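Local coordinates for putative uncharacterized protein PH0594 (Pyrococcus horikoshii, PDB 4HXF) that is an acylaminoacyl peptidase, a serine protease of the prolyl oligopeptidase family that assembles into a self-compartmentalizing hexamer, at residues F596-F599 against F600-L604. Residues are numbered along the deposited sequence; the frame is centred on the assembly and turned at random.
Sequences FMEF and FERKL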
loop_
_atom_site.group_PDB
_atom_site.type_symbol
_atom_site.label_atom_id
_atom_site.label_comp_id
_atom_site.label_asym_id
_atom_site.label_seq_id
_atom_site.Cartn_x
_atom_site.Cartn_y
_atom_site.Cartn_z
ATOM N N PHE A 596 30.261 -21.066 -13.982
ATOM C CA PHE A 596 31.490 -21.107 -14.713
ATOM C C PHE A 596 32.471 -22.005 -13.974
ATOM O O PHE A 596 33.086 -22.921 -14.555
ATOM C CB PHE A 596 32.009 -19.679 -14.807
ATOM C CG PHE A 596 33.321 -19.478 -15.576
ATOM C CD1 PHE A 596 33.309 -19.027 -16.887
ATOM C CD2 PHE A 596 34.558 -19.632 -14.944
ATOM C CE1 PHE A 596 34.482 -18.839 -17.588
ATOM C CE2 PHE A 596 35.738 -19.369 -15.609
ATOM C CZ PHE A 596 35.694 -19.028 -16.963
ATOM N N MET A 597 32.661 -21.766 -12.682
ATOM C CA MET A 597 33.661 -22.536 -11.977
ATOM C C MET A 597 33.248 -23.998 -11.859
ATOM O O MET A 597 34.110 -24.871 -12.035
ATOM C CB MET A 597 34.088 -21.860 -10.627
ATOM C CG MET A 597 33.048 -21.771 -9.566
ATOM S SD MET A 597 33.392 -20.404 -8.326
ATOM C CE MET A 597 33.416 -21.559 -6.989
ATOM N N GLU A 598 31.980 -24.262 -11.616
ATOM C CA GLU A 598 31.573 -25.644 -11.484
ATOM C C GLU A 598 31.581 -26.462 -12.754
ATOM O O GLU A 598 31.908 -27.646 -12.731
ATOM C CB GLU A 598 30.197 -25.767 -10.825
ATOM C CG GLU A 598 30.187 -25.321 -9.362
ATOM C CD GLU A 598 31.179 -26.102 -8.502
ATOM O OE1 GLU A 598 31.263 -27.358 -8.702
ATOM O OE2 GLU A 598 31.926 -25.465 -7.671
ATOM N N PHE A 599 31.315 -25.828 -13.879
ATOM C CA PHE A 599 31.414 -26.524 -15.190
ATOM C C PHE A 599 32.827 -26.982 -15.430
ATOM O O PHE A 599 33.081 -28.122 -15.741
ATOM C CB PHE A 599 30.870 -25.695 -16.317
ATOM C CG PHE A 599 30.629 -26.468 -17.569
ATOM C CD1 PHE A 599 29.485 -27.263 -17.662
ATOM C CD2 PHE A 599 31.568 -26.462 -18.619
ATOM C CE1 PHE A 599 29.243 -27.964 -18.831
ATOM C CE2 PHE A 599 31.363 -27.252 -19.734
ATOM C CZ PHE A 599 30.185 -27.985 -19.847
ATOM N N PHE A 600 33.824 -26.113 -15.173
ATOM C CA PHE A 600 35.200 -26.555 -15.335
ATOM C C PHE A 600 35.632 -27.571 -14.284
ATOM O O PHE A 600 36.301 -28.530 -14.627
ATOM C CB PHE A 600 36.185 -25.363 -15.349
ATOM C CG PHE A 600 36.283 -24.677 -16.694
ATOM C CD1 PHE A 600 36.057 -23.309 -16.834
ATOM C CD2 PHE A 600 36.503 -25.408 -17.873
ATOM C CE1 PHE A 600 36.275 -22.669 -18.067
ATOM C CE2 PHE A 600 36.577 -24.749 -19.141
ATOM C CZ PHE A 600 36.452 -23.398 -19.201
ATOM N N GLU A 601 35.176 -27.431 -13.019
ATOM C CA GLU A 601 35.459 -28.435 -11.972
ATOM C C GLU A 601 34.970 -29.834 -12.439
ATOM O O GLU A 601 35.663 -30.801 -12.192
ATOM C CB GLU A 601 34.767 -28.038 -10.671
ATOM C CG GLU A 601 35.466 -26.823 -9.950
ATOM C CD GLU A 601 36.793 -27.192 -9.353
ATOM O OE1 GLU A 601 37.792 -26.969 -9.966
ATOM O OE2 GLU A 601 36.793 -27.809 -8.318
ATOM N N ARG A 602 33.772 -29.869 -13.017
ATOM C CA ARG A 602 33.068 -31.109 -13.296
ATOM C C ARG A 602 33.245 -31.652 -14.710
ATOM O O ARG A 602 32.756 -32.811 -14.982
ATOM C CB ARG A 602 31.590 -30.997 -12.898
ATOM C CG ARG A 602 31.386 -30.724 -11.408
ATOM C CD ARG A 602 30.019 -30.178 -11.087
ATOM N NE ARG A 602 29.916 -29.811 -9.685
ATOM C CZ ARG A 602 29.495 -30.585 -8.680
ATOM N NH1 ARG A 602 29.115 -31.846 -8.846
ATOM N NH2 ARG A 602 29.418 -30.024 -7.446
ATOM N N LYS A 603 33.886 -30.864 -15.607
ATOM C CA LYS A 603 34.061 -31.288 -16.949
ATOM C C LYS A 603 35.516 -31.272 -17.398
ATOM O O LYS A 603 35.904 -31.979 -18.352
ATOM C CB LYS A 603 33.156 -30.458 -17.911
ATOM C CG LYS A 603 31.658 -30.644 -17.586
ATOM C CD LYS A 603 31.077 -31.974 -17.896
ATOM C CE LYS A 603 29.689 -32.070 -17.309
ATOM N NZ LYS A 603 29.131 -33.418 -17.478
ATOM N N LEU A 604 36.307 -30.456 -16.744
ATOM C CA LEU A 604 37.705 -30.274 -17.120
ATOM C C LEU A 604 38.686 -30.873 -16.089
ATOM O O LEU A 604 39.489 -31.764 -16.422
ATOM C CB LEU A 604 38.081 -28.797 -17.414
ATOM C CG LEU A 604 39.510 -28.558 -17.830
ATOM C CD1 LEU A 604 39.881 -29.206 -19.185
ATOM C CD2 LEU A 604 39.819 -27.045 -17.896
#
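Phe596 and Phe600, one helical turn apart, meet as a T-shaped (edge-to-face) pair: the rim of Phe600 is turned to a face of Phe596, with ring planes at 83° and centroids 5.4 Å apart. CE1 of Phe600 comes within 3.8 Å of CZ of Phe596. Flat, apolar rings suit this side of the helix, because it lies on the central sheet, where both also touch Ile486 of strand 484-488.

Phe599 pairs with Lys603 in another way. Lysine is useful here because its aliphatic carbons can lie on a ring while the ammonium group is held by oxygens farther out. From the backbone, CB of Lys603 lies 3.2 Å from the carbonyl O of Phe599; CG then sits over the centre of the Phe599 ring, 3.8 Å from its centroid, a CH-pi contact. The chain bends at chi2, and the outer carbons carry NZ to a salt bridge with Glu567 and to the carbonyl oxygens of Glu608 and Gly610. Phe611 adds an edge-to-face contact with the Phe599 ring.

Glu598 and Arg602, opposite charges suited to positions one turn apart, form an i to i+4 salt bridge. The anti lone pair of OE1 in Glu598 takes the N-H of NE in Arg602 at 3.0 Å and 160°, near the guanidinium plane. Carboxylate and guanidinium planes stand 61° apart, so the grip is a single bond from NE, not a flat two-bond pair. OE2 of Glu598 forms a salt bridge with NZ of Lys594, and NH1 of Arg602 one with Glu608.

Beneath these side chains, N of Glu601 bonds to O of Met597 at 2.9 Å, whereas the bond from N of Lys603 to O of Phe599 is weak where the helix widens into a pi-type turn. Helix 586-605 is thus a late helix of the alpha/beta-hydrolase fold, its phenylalanines packed on the central beta-sheet and i to i+4 contacts running along it.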